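Long-range contacts in diaminopimelate decarboxylase (Methanocaldococcus jannaschii, PDB 1TWI), which catalyses the pyridoxal-phosphate-dependent decarboxylation of meso-diaminopimelate to L-lysine, the last step of this lysine biosynthesis pathway: residues A67-A72 and D88-G93; I159-N164 and V207-G212; P291-V296 and G385-S390; Y301-V306 and G376-I381; H337-C342 and R368-V373. All coordinates share one frame; numbering follows the deposited sequence.

Contact 1. Residues A67-A72 and D88-G93. With PLP (pyridoxal-5'-phosphate), chain E.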
# COMPACT_ATOMS: atom_id res chain seq x y z
N ALA A 67 5.19 9.50 16.69
CA ALA A 67 4.71 9.72 15.34
C ALA A 67 3.56 8.75 15.00
O ALA A 67 3.80 7.53 14.74
CB ALA A 67 5.83 9.53 14.35
N TYR A 68 2.34 9.28 15.04
CA TYR A 68 1.14 8.49 14.78
C TYR A 68 1.16 7.75 13.48
O TYR A 68 0.56 6.69 13.37
CB TYR A 68 -0.13 9.38 14.81
CG TYR A 68 -0.71 9.51 16.20
CD1 TYR A 68 0.12 9.47 17.32
CD2 TYR A 68 -2.11 9.66 16.38
CE1 TYR A 68 -0.43 9.58 18.64
CE2 TYR A 68 -2.67 9.77 17.68
CZ TYR A 68 -1.84 9.74 18.79
OH TYR A 68 -2.36 9.94 20.04
N LYS A 69 1.89 8.26 12.50
CA LYS A 69 1.85 7.59 11.18
C LYS A 69 2.36 6.17 11.29
O LYS A 69 2.04 5.34 10.44
CB LYS A 69 2.63 8.36 10.12
CG LYS A 69 4.16 8.36 10.27
CD LYS A 69 4.72 9.79 9.97
CE LYS A 69 4.74 10.59 11.31
NZ LYS A 69 5.07 12.00 11.26
N ALA A 70 3.14 5.88 12.34
CA ALA A 70 3.67 4.51 12.53
C ALA A 70 2.64 3.47 12.97
O ALA A 70 2.74 2.28 12.61
CB ALA A 70 4.84 4.53 13.52
N ASN A 71 1.61 3.92 13.67
CA ASN A 71 0.55 3.01 14.17
C ASN A 71 -0.37 3.90 15.01
O ASN A 71 0.04 4.37 16.09
CB ASN A 71 1.16 1.95 15.10
CG ASN A 71 0.18 0.78 15.39
OD1 ASN A 71 -1.03 1.01 15.52
ND2 ASN A 71 0.68 -0.43 15.50
N ALA A 72 -1.57 4.16 14.51
CA ALA A 72 -2.54 5.00 15.24
C ALA A 72 -3.75 4.20 15.73
O ALA A 72 -4.84 4.76 15.90
CB ALA A 72 -3.01 6.20 14.36
N ASP A 88 2.97 13.33 17.46
CA ASP A 88 3.35 14.02 16.21
C ASP A 88 2.21 13.55 15.22
O ASP A 88 2.19 12.41 14.84
CB ASP A 88 4.72 13.52 15.73
CG ASP A 88 4.86 13.57 14.22
OD1 ASP A 88 4.14 14.41 13.54
OD2 ASP A 88 5.63 12.76 13.66
N VAL A 89 1.28 14.43 14.84
CA VAL A 89 0.19 14.05 13.94
C VAL A 89 0.42 14.70 12.59
O VAL A 89 0.98 15.80 12.52
CB VAL A 89 -1.20 14.47 14.53
CG1 VAL A 89 -1.40 13.72 15.91
CG2 VAL A 89 -1.24 16.05 14.71
N VAL A 90 0.01 14.05 11.50
CA VAL A 90 0.27 14.61 10.16
C VAL A 90 -1.00 14.82 9.34
O VAL A 90 -0.96 15.14 8.16
CB VAL A 90 1.26 13.71 9.36
CG1 VAL A 90 2.61 13.70 10.01
CG2 VAL A 90 0.75 12.31 9.25
N SER A 91 -2.14 14.68 10.01
CA SER A 91 -3.44 14.86 9.35
C SER A 91 -4.56 15.14 10.38
O SER A 91 -4.41 14.85 11.58
CB SER A 91 -3.81 13.56 8.63
OG SER A 91 -4.26 12.63 9.61
N GLY A 92 -5.68 15.67 9.89
CA GLY A 92 -6.81 15.87 10.79
C GLY A 92 -7.24 14.53 11.44
O GLY A 92 -7.68 14.53 12.57
N GLY A 93 -7.11 13.41 10.72
CA GLY A 93 -7.49 12.11 11.26
C GLY A 93 -6.60 11.74 12.45
O GLY A 93 -7.12 11.27 13.48
N1 PLP E . 8.59 13.04 12.19
C2 PLP E . 8.27 13.24 10.86
C2A PLP E . 8.12 14.71 10.40
C3 PLP E . 8.09 12.11 10.06
O3 PLP E . 7.78 12.35 8.76
C4 PLP E . 8.25 10.83 10.51
C4A PLP E . 8.02 9.63 9.53
O4A PLP E . 7.47 9.89 8.50
C5 PLP E . 8.57 10.61 11.87
C6 PLP E . 8.75 11.74 12.66
C5A PLP E . 8.79 9.27 12.55
O4P PLP E . 9.86 8.50 11.92
P PLP E . 10.36 7.13 12.53
O1P PLP E . 11.40 6.70 11.58
O2P PLP E . 9.16 6.22 12.51
O3P PLP E . 10.88 7.38 13.87
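Ala67 and Asp88 form a parallel beta bridge, their CA atoms 4.6 Å apart, and the backbone N of Tyr68 donates to Asp88 O at 3.1 Å just where segment 67-72 leaves its strand for a short 3-10 turn. On the cofactor face of this pair, the methyl of Ala67 rests against the carboxylate of Asp88 on one flank and C5A of pyridoxal phosphate on another. Lys69 reaches the same carboxylate by a folded route. With CG wedged between the backbone N and the carbonyl carbon (chi1 70°) and further bends at chi2 and chi3, the chain curls back, so that NZ forms a salt bridge to Asp88 OD2 at 2.6 Å. NZ comes in on the syn side, 24° out of the carboxylate plane. These are neighbouring strand ends of the parallel TIM-type barrel, and Lys69 is the cofactor-attachment lysine, here not joined to the aldehyde: its CD passes 3.1 Å from PLP O4A while NZ is engaged by the acid. Asp88 OD2 also lies 3.3 Å from PLP N1, so that one carboxylate oxygen is near both the lysine nitrogen and the pyridine nitrogen; Asn111 holds OD1. Val90 crosses the lysine chain at about a right angle, with CG1 only 3.2 Å from NZ, and Asn396 of the second subunit packs on both residues. Val89 CG1 sits 4.1 Å above one face of the Tyr68 ring, near its rim, while Glu94 and Ala98 of helix 92-100 touch the same tyrosine.

Contact 2. Residues I159-N164 and V207-G212. With PLP (pyridoxal-5'-phosphate), chain E.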
# COMPACT_ATOMS: atom_id res chain seq x y z
N ILE A 159 12.58 23.20 9.17
CA ILE A 159 13.68 23.70 8.35
C ILE A 159 14.53 22.57 7.77
O ILE A 159 14.59 21.48 8.35
CB ILE A 159 14.64 24.58 9.20
CG1 ILE A 159 15.21 23.73 10.38
CG2 ILE A 159 13.86 25.69 9.95
CD1 ILE A 159 16.23 24.55 11.31
N ASN A 160 15.22 22.86 6.67
CA ASN A 160 16.14 21.91 6.03
C ASN A 160 17.50 22.57 6.23
O ASN A 160 17.89 23.43 5.47
CB ASN A 160 15.79 21.82 4.57
CG ASN A 160 14.38 21.35 4.37
OD1 ASN A 160 13.87 20.63 5.23
ND2 ASN A 160 13.76 21.70 3.26
N PRO A 161 18.20 22.20 7.31
CA PRO A 161 19.51 22.73 7.70
C PRO A 161 20.58 22.42 6.69
O PRO A 161 20.43 21.53 5.85
CB PRO A 161 19.76 22.12 9.08
CG PRO A 161 19.06 20.80 9.00
CD PRO A 161 17.85 21.00 8.08
N ASN A 162 21.67 23.18 6.80
CA ASN A 162 22.73 23.06 5.85
C ASN A 162 23.70 21.90 6.21
O ASN A 162 24.86 22.14 6.54
CB ASN A 162 23.44 24.42 5.82
CG ASN A 162 24.29 24.60 4.57
OD1 ASN A 162 25.16 25.47 4.52
ND2 ASN A 162 24.03 23.77 3.56
N VAL A 163 23.20 20.67 6.16
CA VAL A 163 23.96 19.46 6.45
C VAL A 163 25.18 19.33 5.52
O VAL A 163 25.06 19.58 4.33
CB VAL A 163 23.09 18.24 6.26
CG1 VAL A 163 23.93 17.00 6.29
CG2 VAL A 163 22.00 18.21 7.35
N ASN A 164 26.33 18.95 6.06
CA ASN A 164 27.53 18.81 5.22
C ASN A 164 27.31 17.72 4.14
O ASN A 164 27.27 16.54 4.47
CB ASN A 164 28.72 18.39 6.07
CG ASN A 164 30.03 18.47 5.30
OD1 ASN A 164 30.06 18.29 4.07
ND2 ASN A 164 31.14 18.75 6.03
N VAL A 207 11.63 25.55 16.09
CA VAL A 207 12.09 25.08 14.77
C VAL A 207 12.01 23.53 14.88
O VAL A 207 12.14 22.96 15.96
CB VAL A 207 13.55 25.53 14.47
CG1 VAL A 207 13.62 27.10 14.27
CG2 VAL A 207 14.44 25.13 15.63
N HIS A 208 11.81 22.87 13.75
CA HIS A 208 11.65 21.42 13.68
C HIS A 208 12.50 20.93 12.50
O HIS A 208 12.78 21.68 11.53
CB HIS A 208 10.17 21.11 13.40
CG HIS A 208 9.90 19.71 12.93
ND1 HIS A 208 9.79 19.38 11.60
CD2 HIS A 208 9.70 18.56 13.61
CE1 HIS A 208 9.52 18.09 11.48
NE2 HIS A 208 9.46 17.57 12.70
N CYS A 209 12.95 19.67 12.58
CA CYS A 209 13.71 19.09 11.49
C CYS A 209 13.52 17.57 11.64
O CYS A 209 13.45 17.03 12.76
CB CYS A 209 15.20 19.45 11.63
SG CYS A 209 16.21 18.78 10.31
N HIS A 210 13.36 16.90 10.52
CA HIS A 210 13.20 15.47 10.52
C HIS A 210 13.98 15.08 9.29
O HIS A 210 13.69 15.55 8.16
CB HIS A 210 11.75 15.06 10.34
CG HIS A 210 11.61 13.60 10.14
ND1 HIS A 210 11.79 12.69 11.17
CD2 HIS A 210 11.38 12.87 9.02
CE1 HIS A 210 11.68 11.47 10.69
NE2 HIS A 210 11.43 11.55 9.38
N ILE A 211 14.98 14.23 9.49
CA ILE A 211 15.86 13.92 8.38
C ILE A 211 15.76 12.60 7.65
O ILE A 211 16.39 12.46 6.61
CB ILE A 211 17.33 14.07 8.83
CG1 ILE A 211 17.65 13.06 9.95
CG2 ILE A 211 17.57 15.47 9.33
CD1 ILE A 211 19.11 13.10 10.44
N GLY A 212 14.98 11.64 8.14
CA GLY A 212 14.94 10.37 7.43
C GLY A 212 14.43 9.32 8.38
O GLY A 212 13.98 9.66 9.49
N1 PLP E . 8.59 13.04 12.19
C2 PLP E . 8.27 13.24 10.86
C2A PLP E . 8.12 14.71 10.40
C3 PLP E . 8.09 12.11 10.06
O3 PLP E . 7.78 12.35 8.76
C4 PLP E . 8.25 10.83 10.51
C4A PLP E . 8.02 9.63 9.53
O4A PLP E . 7.47 9.89 8.50
C5 PLP E . 8.57 10.61 11.87
C6 PLP E . 8.75 11.74 12.66
C5A PLP E . 8.79 9.27 12.55
O4P PLP E . 9.86 8.50 11.92
P PLP E . 10.36 7.13 12.53
O1P PLP E . 11.40 6.70 11.58
O2P PLP E . 9.16 6.22 12.51
O3P PLP E . 10.88 7.38 13.87
O HOH W 1 13.22 18.73 7.96
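Ile159 and His208 supply the direct hydrogen bond of this pair of parallel strand ends: Ile159 N donates to His208 O at 2.8 Å, with a nearly straight N-H...O angle of 165°. Past this bond no direct one follows; a water links the two backbones, probably donating to Ile159 O and accepting from His210 N, each at 3.1 Å. The apolar contacts lie on the side lined by helix 219-237. Ile159 sets its CD1 beside Val207 CB at 4.3 Å, and its CG1 comes near His208 O. Cys209 extends SG away from its own backbone N (chi1 -179°), which carries the sulfur to Pro161 CD at 3.5 Å, at the CD-CG edge of the proline ring. Phe231, Lys227 and Glu224 of helix 219-237 pack on Ile159, Pro161 and Cys209. Contacts with the cofactor fall to the two histidines. The His210 imidazole spreads over the pyridine ring, with CG 3.4 Å from PLP C2 and CE1 3.4 Å from PLP C5, while Gly249 N is hydrogen-bonded to its ND1. His208 presents only an edge, in whose plane the PLP methyl C2A lies; its NE2 is hydrogen-bonded to Glu290. A histidine lies over the pyridine at the C-terminal mouth of the barrel here as in related class-II decarboxylases such as ornithine decarboxylase, whose barrel is of the fold-type III (alanine-racemase-like) kind.

Contact 3. Residues P291-V296 and G385-S390. With PLP (pyridoxal-5'-phosphate), chain E.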
# COMPACT_ATOMS: atom_id res chain seq x y z
N PRO A 291 9.90 10.10 17.71
CA PRO A 291 10.10 8.72 17.30
C PRO A 291 8.77 8.04 16.91
O PRO A 291 7.72 8.31 17.54
CB PRO A 291 10.74 8.06 18.53
CG PRO A 291 10.08 8.80 19.70
CD PRO A 291 10.02 10.27 19.18
N GLY A 292 8.84 7.18 15.88
CA GLY A 292 7.69 6.41 15.45
C GLY A 292 8.09 4.92 15.58
O GLY A 292 7.78 4.24 16.56
N ARG A 293 8.82 4.46 14.58
CA ARG A 293 9.32 3.09 14.50
C ARG A 293 10.00 2.69 15.80
O ARG A 293 9.72 1.63 16.33
CB ARG A 293 10.32 2.98 13.35
CG ARG A 293 10.59 1.56 12.84
CD ARG A 293 11.86 1.59 11.91
NE ARG A 293 11.69 2.56 10.81
CZ ARG A 293 11.08 2.29 9.66
NH1 ARG A 293 10.58 1.07 9.39
NH2 ARG A 293 10.92 3.27 8.79
N SER A 294 10.87 3.54 16.35
CA SER A 294 11.56 3.12 17.57
C SER A 294 10.72 3.01 18.86
O SER A 294 11.24 2.59 19.92
CB SER A 294 12.84 3.98 17.80
OG SER A 294 12.53 5.35 17.91
N LEU A 295 9.44 3.42 18.81
CA LEU A 295 8.59 3.16 19.96
C LEU A 295 7.75 1.91 19.77
O LEU A 295 7.48 1.21 20.74
CB LEU A 295 7.59 4.28 20.27
CG LEU A 295 8.27 5.50 20.89
CD1 LEU A 295 7.23 6.53 21.13
CD2 LEU A 295 8.99 5.09 22.20
N VAL A 296 7.30 1.63 18.55
CA VAL A 296 6.40 0.50 18.40
C VAL A 296 6.79 -0.68 17.54
O VAL A 296 6.20 -1.74 17.68
CB VAL A 296 4.98 1.01 17.93
CG1 VAL A 296 4.42 2.03 18.97
CG2 VAL A 296 5.06 1.72 16.51
N GLY A 385 5.35 -3.81 14.32
CA GLY A 385 4.51 -2.84 15.05
C GLY A 385 4.38 -1.44 14.42
O GLY A 385 3.47 -0.68 14.75
N ALA A 386 5.30 -1.11 13.52
CA ALA A 386 5.34 0.20 12.85
C ALA A 386 5.23 0.02 11.33
O ALA A 386 5.89 -0.85 10.78
CB ALA A 386 6.69 0.92 13.18
N TYR A 387 4.41 0.82 10.68
CA TYR A 387 4.18 0.77 9.23
C TYR A 387 3.77 -0.64 8.89
O TYR A 387 4.22 -1.21 7.91
CB TYR A 387 5.45 1.15 8.48
CG TYR A 387 5.97 2.49 9.02
CD1 TYR A 387 5.29 3.67 8.77
CD2 TYR A 387 7.07 2.53 9.86
CE1 TYR A 387 5.71 4.90 9.36
CE2 TYR A 387 7.52 3.72 10.45
CZ TYR A 387 6.83 4.91 10.20
OH TYR A 387 7.26 6.08 10.79
N GLY A 388 2.97 -1.20 9.78
CA GLY A 388 2.42 -2.52 9.56
C GLY A 388 0.93 -2.33 9.35
O GLY A 388 0.45 -2.16 8.21
N ILE A 389 0.15 -2.34 10.43
CA ILE A 389 -1.28 -2.14 10.25
C ILE A 389 -1.49 -0.72 9.67
O ILE A 389 -2.44 -0.50 8.92
CB ILE A 389 -2.05 -2.33 11.60
CG1 ILE A 389 -3.58 -2.44 11.35
CG2 ILE A 389 -1.80 -1.13 12.56
CD1 ILE A 389 -4.01 -3.81 10.67
N SER A 390 -0.61 0.23 9.97
CA SER A 390 -0.86 1.59 9.46
C SER A 390 -0.83 1.69 7.93
O SER A 390 -1.37 2.64 7.37
CB SER A 390 0.10 2.62 10.07
OG SER A 390 1.44 2.45 9.58
N1 PLP E . 8.59 13.04 12.19
C2 PLP E . 8.27 13.24 10.86
C2A PLP E . 8.12 14.71 10.40
C3 PLP E . 8.09 12.11 10.06
O3 PLP E . 7.78 12.35 8.76
C4 PLP E . 8.25 10.83 10.51
C4A PLP E . 8.02 9.63 9.53
O4A PLP E . 7.47 9.89 8.50
C5 PLP E . 8.57 10.61 11.87
C6 PLP E . 8.75 11.74 12.66
C5A PLP E . 8.79 9.27 12.55
O4P PLP E . 9.86 8.50 11.92
P PLP E . 10.36 7.13 12.53
O1P PLP E . 11.40 6.70 11.58
O2P PLP E . 9.16 6.22 12.51
O3P PLP E . 10.88 7.38 13.87
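Arg293 and Tyr387 meet at the phosphate-binding site of pyridoxal phosphate, where the short helix 293-296 confronts the loop 385-390. PLP O2P is gripped twice: Arg293 N donates to it at 2.7 Å, almost straight at 171°, and Tyr387 OH at 2.6 Å, with the oxygen lying in the plane of the tyrosine ring at its edge. Gly292, the N-cap residue, gives its own N to PLP O3P at 2.9 Å. Backbone N-H groups at a helix start, opened by a glycine, are a recurrent way of holding phosphate, and the helix end would probably favour its negative charge. The arginine side chain, bent at chi3 (-56°), offers one guanidinium face to the tyrosine: CE2 of Tyr387 is 3.8 Å from Arg293 NH2, and the two planes are 37° apart. Tyr255 and Ser213 are hydrogen-bonded to NH1 and NH2, which should restrain the group's rotation. Both Arg293 and Tyr387 also line the pocket of the bound lysine. Nearer the backbone, the methyl of Ala386 packs against both Arg293 CA, 3.7 Å away, and Val296 CG2, 3.8 Å away. The backbones come close at the end of the helix, where Gly385 CA makes a C-H...O contact of 3.3 Å with Val296 O. Tyr395 of the second subunit packs on Tyr387.

Contact 4. Residues Y301-V306 and G376-I381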
# COMPACT_ATOMS: atom_id res chain seq x y z
N TYR A 301 4.19 -8.39 16.25
CA TYR A 301 4.53 -9.65 15.59
C TYR A 301 3.33 -9.99 14.74
O TYR A 301 2.22 -9.75 15.17
CB TYR A 301 4.74 -10.77 16.62
CG TYR A 301 5.89 -10.40 17.56
CD1 TYR A 301 5.67 -9.52 18.62
CD2 TYR A 301 7.22 -10.86 17.32
CE1 TYR A 301 6.71 -9.07 19.41
CE2 TYR A 301 8.30 -10.42 18.14
CZ TYR A 301 8.02 -9.52 19.18
OH TYR A 301 9.02 -8.98 19.97
N LEU A 302 3.55 -10.54 13.54
CA LEU A 302 2.44 -10.95 12.69
C LEU A 302 2.48 -12.48 12.52
O LEU A 302 3.47 -13.04 12.01
CB LEU A 302 2.55 -10.27 11.31
CG LEU A 302 1.49 -10.66 10.26
CD1 LEU A 302 0.06 -10.36 10.76
CD2 LEU A 302 1.79 -9.90 8.99
N LEU A 303 1.39 -13.14 12.95
CA LEU A 303 1.30 -14.60 12.86
C LEU A 303 0.50 -14.98 11.63
O LEU A 303 -0.55 -14.40 11.34
CB LEU A 303 0.58 -15.17 14.11
CG LEU A 303 1.12 -14.63 15.45
CD1 LEU A 303 0.37 -15.25 16.66
CD2 LEU A 303 2.61 -14.92 15.53
N GLY A 304 1.04 -15.93 10.88
CA GLY A 304 0.39 -16.38 9.66
C GLY A 304 0.46 -17.91 9.64
O GLY A 304 1.51 -18.49 9.87
N LYS A 305 -0.67 -18.54 9.38
CA LYS A 305 -0.68 -19.96 9.33
C LYS A 305 -0.30 -20.47 7.94
O LYS A 305 -0.65 -19.87 6.88
CB LYS A 305 -2.07 -20.49 9.74
CG LYS A 305 -2.23 -22.03 9.58
CD LYS A 305 -3.46 -22.60 10.40
CE LYS A 305 -4.79 -22.13 9.84
NZ LYS A 305 -5.90 -22.84 10.58
N VAL A 306 0.42 -21.59 7.94
CA VAL A 306 0.85 -22.23 6.70
C VAL A 306 -0.25 -23.08 6.10
O VAL A 306 -0.70 -24.04 6.74
CB VAL A 306 2.07 -23.14 6.98
CG1 VAL A 306 2.46 -23.87 5.69
CG2 VAL A 306 3.26 -22.23 7.46
N GLY A 376 -0.24 -26.02 8.71
CA GLY A 376 -0.86 -25.91 10.02
C GLY A 376 0.05 -25.23 11.02
O GLY A 376 -0.38 -24.77 12.09
N ASP A 377 1.35 -25.16 10.71
CA ASP A 377 2.25 -24.47 11.62
C ASP A 377 1.91 -22.98 11.49
O ASP A 377 1.29 -22.55 10.51
CB ASP A 377 3.71 -24.66 11.19
CG ASP A 377 4.29 -26.01 11.64
OD1 ASP A 377 3.62 -26.67 12.47
OD2 ASP A 377 5.41 -26.36 11.18
N VAL A 378 2.33 -22.21 12.48
CA VAL A 378 2.11 -20.77 12.53
C VAL A 378 3.50 -20.13 12.46
O VAL A 378 4.39 -20.52 13.25
CB VAL A 378 1.44 -20.39 13.85
CG1 VAL A 378 1.28 -18.83 13.95
CG2 VAL A 378 0.01 -21.09 13.96
N LEU A 379 3.72 -19.21 11.52
CA LEU A 379 4.99 -18.53 11.44
C LEU A 379 4.79 -17.14 12.08
O LEU A 379 3.69 -16.59 12.00
CB LEU A 379 5.45 -18.32 9.99
CG LEU A 379 5.52 -19.53 9.07
CD1 LEU A 379 6.20 -19.09 7.77
CD2 LEU A 379 6.39 -20.65 9.73
N ALA A 380 5.84 -16.60 12.72
CA ALA A 380 5.78 -15.26 13.28
C ALA A 380 6.77 -14.37 12.49
O ALA A 380 7.99 -14.70 12.33
CB ALA A 380 6.16 -15.28 14.77
N ILE A 381 6.27 -13.23 12.03
CA ILE A 381 7.11 -12.28 11.31
C ILE A 381 7.33 -11.19 12.33
O ILE A 381 6.38 -10.53 12.81
CB ILE A 381 6.35 -11.73 10.07
CG1 ILE A 381 6.03 -12.90 9.11
CG2 ILE A 381 7.23 -10.66 9.31
CD1 ILE A 381 4.79 -12.55 8.12
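Leu302 and Ile381 begin an antiparallel pairing in the beta-rich domain beside the barrel, where strands 300-311 and 378-382 lie next to each other in a mixed sheet. Six backbone hydrogen bonds join the segments: Leu302 exchanges two with Ile381, Gly304 two with Leu379, and Val306 one each with Asp377 and Gly376. Between them Leu303 faces Ala380, and Lys305 faces Val378, as non-hydrogen-bonded pairs. The dense part is the apolar side chains on both faces. On one side of the sheet Leu303 touches its partner and a diagonal neighbour: its CD2 reaches Ala380 CB at 3.6 Å and its CB meets Val378 CG1 at 3.7 Å. On the other side Leu302 and Ile381 run side by side, with CD2 of the leucine 4.1 Å from CD1 of the isoleucine. Val306 holds CG2 beside its backbone N, which sets that methyl 3.9 Å from Leu379 CG, diagonally across the strands next to Gly304, which has no side chain. Val318 and Ile320 of strand 316-320 close over this pair. Packing thins round Lys305, Gly376 and Asp377. Lys305 has only its aliphatic part near the partner, CD 4.1 Å from Gly376 O, and the amine extends off the partner strand; Gly376 is exposed, and the carboxylate of Asp377 turns off segment 301-306 to a salt bridge with Lys345. Even there the backbone stays tight, Gly376 N donating to Val306 O at 2.8 Å.

Contact 5. Residues H337-C342 and R368-V373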
# COMPACT_ATOMS: atom_id res chain seq x y z
N HIS A 337 12.60 -8.67 7.47
CA HIS A 337 12.00 -8.94 8.78
C HIS A 337 12.41 -10.37 9.15
O HIS A 337 12.43 -11.23 8.30
CB HIS A 337 10.46 -8.90 8.78
CG HIS A 337 9.90 -7.53 8.58
ND1 HIS A 337 9.37 -6.77 9.62
CD2 HIS A 337 9.79 -6.77 7.46
CE1 HIS A 337 8.96 -5.61 9.14
NE2 HIS A 337 9.21 -5.58 7.83
N HIS A 338 12.78 -10.58 10.40
CA HIS A 338 13.14 -11.90 10.93
C HIS A 338 11.83 -12.75 10.97
O HIS A 338 10.77 -12.25 11.31
CB HIS A 338 13.71 -11.72 12.33
CG HIS A 338 14.25 -12.98 12.91
ND1 HIS A 338 13.90 -13.43 14.17
CD2 HIS A 338 15.08 -13.91 12.39
CE1 HIS A 338 14.51 -14.59 14.40
NE2 HIS A 338 15.23 -14.90 13.33
N ILE A 339 11.92 -14.01 10.62
CA ILE A 339 10.75 -14.88 10.58
C ILE A 339 11.13 -16.22 11.21
O ILE A 339 12.20 -16.73 10.93
CB ILE A 339 10.32 -15.14 9.10
CG1 ILE A 339 9.88 -13.81 8.45
CG2 ILE A 339 9.14 -16.17 9.01
CD1 ILE A 339 9.75 -13.90 6.91
N ILE A 340 10.24 -16.79 12.04
CA ILE A 340 10.47 -18.10 12.65
C ILE A 340 9.19 -18.95 12.63
O ILE A 340 8.07 -18.47 12.39
CB ILE A 340 10.83 -18.00 14.16
CG1 ILE A 340 9.60 -17.47 14.93
CG2 ILE A 340 12.08 -17.06 14.40
CD1 ILE A 340 9.87 -17.33 16.45
N ASN A 341 9.38 -20.24 12.88
CA ASN A 341 8.27 -21.15 13.03
C ASN A 341 7.98 -20.97 14.52
O ASN A 341 8.90 -20.89 15.33
CB ASN A 341 8.71 -22.59 12.80
CG ASN A 341 7.54 -23.54 12.65
OD1 ASN A 341 6.50 -23.40 13.33
ND2 ASN A 341 7.69 -24.53 11.77
N CYS A 342 6.71 -20.88 14.90
CA CYS A 342 6.39 -20.78 16.33
C CYS A 342 6.65 -22.08 17.08
O CYS A 342 6.59 -22.09 18.30
CB CYS A 342 4.91 -20.41 16.54
SG CYS A 342 4.64 -18.62 16.15
N ARG A 368 15.19 -18.48 3.84
CA ARG A 368 15.29 -18.38 5.28
C ARG A 368 15.41 -19.75 5.92
O ARG A 368 14.71 -20.69 5.55
CB ARG A 368 14.02 -17.70 5.83
CG ARG A 368 13.81 -16.31 5.22
CD ARG A 368 14.97 -15.29 5.57
NE ARG A 368 14.51 -13.95 5.23
CZ ARG A 368 13.82 -13.15 6.05
NH1 ARG A 368 13.50 -13.56 7.27
NH2 ARG A 368 13.43 -11.95 5.62
N GLU A 369 16.27 -19.86 6.92
CA GLU A 369 16.40 -21.13 7.62
C GLU A 369 15.37 -21.13 8.72
O GLU A 369 15.38 -20.27 9.62
CB GLU A 369 17.78 -21.31 8.26
CG GLU A 369 17.91 -22.65 8.97
CD GLU A 369 19.36 -23.00 9.43
OE1 GLU A 369 19.91 -22.31 10.30
OE2 GLU A 369 19.93 -23.96 8.90
N LEU A 370 14.47 -22.09 8.69
CA LEU A 370 13.46 -22.13 9.74
C LEU A 370 13.33 -23.58 10.26
O LEU A 370 13.68 -24.51 9.54
CB LEU A 370 12.07 -21.74 9.19
CG LEU A 370 11.85 -20.49 8.34
CD1 LEU A 370 10.37 -20.28 8.33
CD2 LEU A 370 12.57 -19.29 8.81
N ASP A 371 12.82 -23.75 11.46
CA ASP A 371 12.50 -25.10 11.93
C ASP A 371 11.47 -25.62 10.92
O ASP A 371 10.56 -24.89 10.50
CB ASP A 371 11.91 -25.11 13.34
CG ASP A 371 12.98 -24.89 14.42
OD1 ASP A 371 13.65 -23.84 14.33
OD2 ASP A 371 13.16 -25.74 15.35
N LYS A 372 11.64 -26.90 10.57
CA LYS A 372 10.86 -27.63 9.57
C LYS A 372 9.39 -27.19 9.55
O LYS A 372 8.67 -27.38 10.52
CB LYS A 372 10.96 -29.13 9.85
CG LYS A 372 10.31 -30.01 8.80
CD LYS A 372 11.21 -30.19 7.61
CE LYS A 372 10.71 -31.29 6.67
NZ LYS A 372 9.34 -30.97 6.11
N VAL A 373 8.97 -26.67 8.40
CA VAL A 373 7.59 -26.18 8.26
C VAL A 373 6.59 -27.24 7.79
O VAL A 373 6.85 -27.97 6.84
CB VAL A 373 7.56 -24.94 7.30
CG1 VAL A 373 6.12 -24.42 7.18
CG2 VAL A 373 8.47 -23.82 7.84
O HOH W 2 13.98 -15.89 9.13
O HOH W 3 13.99 -18.89 11.81
O HOH W 4 12.14 -21.21 12.91
O HOH W 5 11.63 -21.89 15.65
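Arg368 grips the carbonyl oxygen of His337 end-on, with NH1 at 2.8 Å and NH2 at 2.9 Å from that single O atom, which lies just 7° out of the guanidinium plane. A bend at chi2 (-63°) carries the arginine across the Ile339 side chain at about a right angle, so that CG1 and CD1 of the isoleucine lie against one side of NH1. Leu370 brings CD2 within 3.3 Å of Ile339 O. At the opposite end Asn341 stretches its amide away from the backbone N; its ND2 donates to Asp371 O at 3.2 Å from well above that carbonyl's plane, and also to Asp377 OD2. The two backbones exchange no hydrogen bond. Water fills the seam instead: one molecule donates to both Ile339 O and Glu369 O, and another accepts from Asn341 N and Asp371 N. A third runs from Arg368 NH1 to Ile339 O, meeting the guanidinium at its edge. The strand segments 339-341 and 368-371 lie 26° from parallel, 5.7 Å apart at closest approach. Each pairs instead with another strand of the mixed sheet, 339-341 with strand 378-382 and 363-371 with strand 348-354.

How the contacts relate
Contacts 1, 2 and 3 surround one pyridoxal phosphate: 67-72 with 88-93 near the ring nitrogen and aldehyde, 207-212 over the pyridine, 291-296 with 385-390 at the phosphate. Contacts 1 and 3 touch directly, centres 11 Å apart, Ala67 N lying 2.9 Å from Pro291 O and Asn71 ND2 2.9 Å from Gly385 O. Contact 2 stands apart, its centre 20 Å from that of contact 1, yet reaches the same barrel sheet. Contacts 4 and 5 lie in the other domain, both nested within the loop closed by contact 3; their centres are 9 Å apart, and Cys342 N and Val378 O, 2.9 Å apart, join them. From contact 2 each lies about 40 Å away, centre to centre.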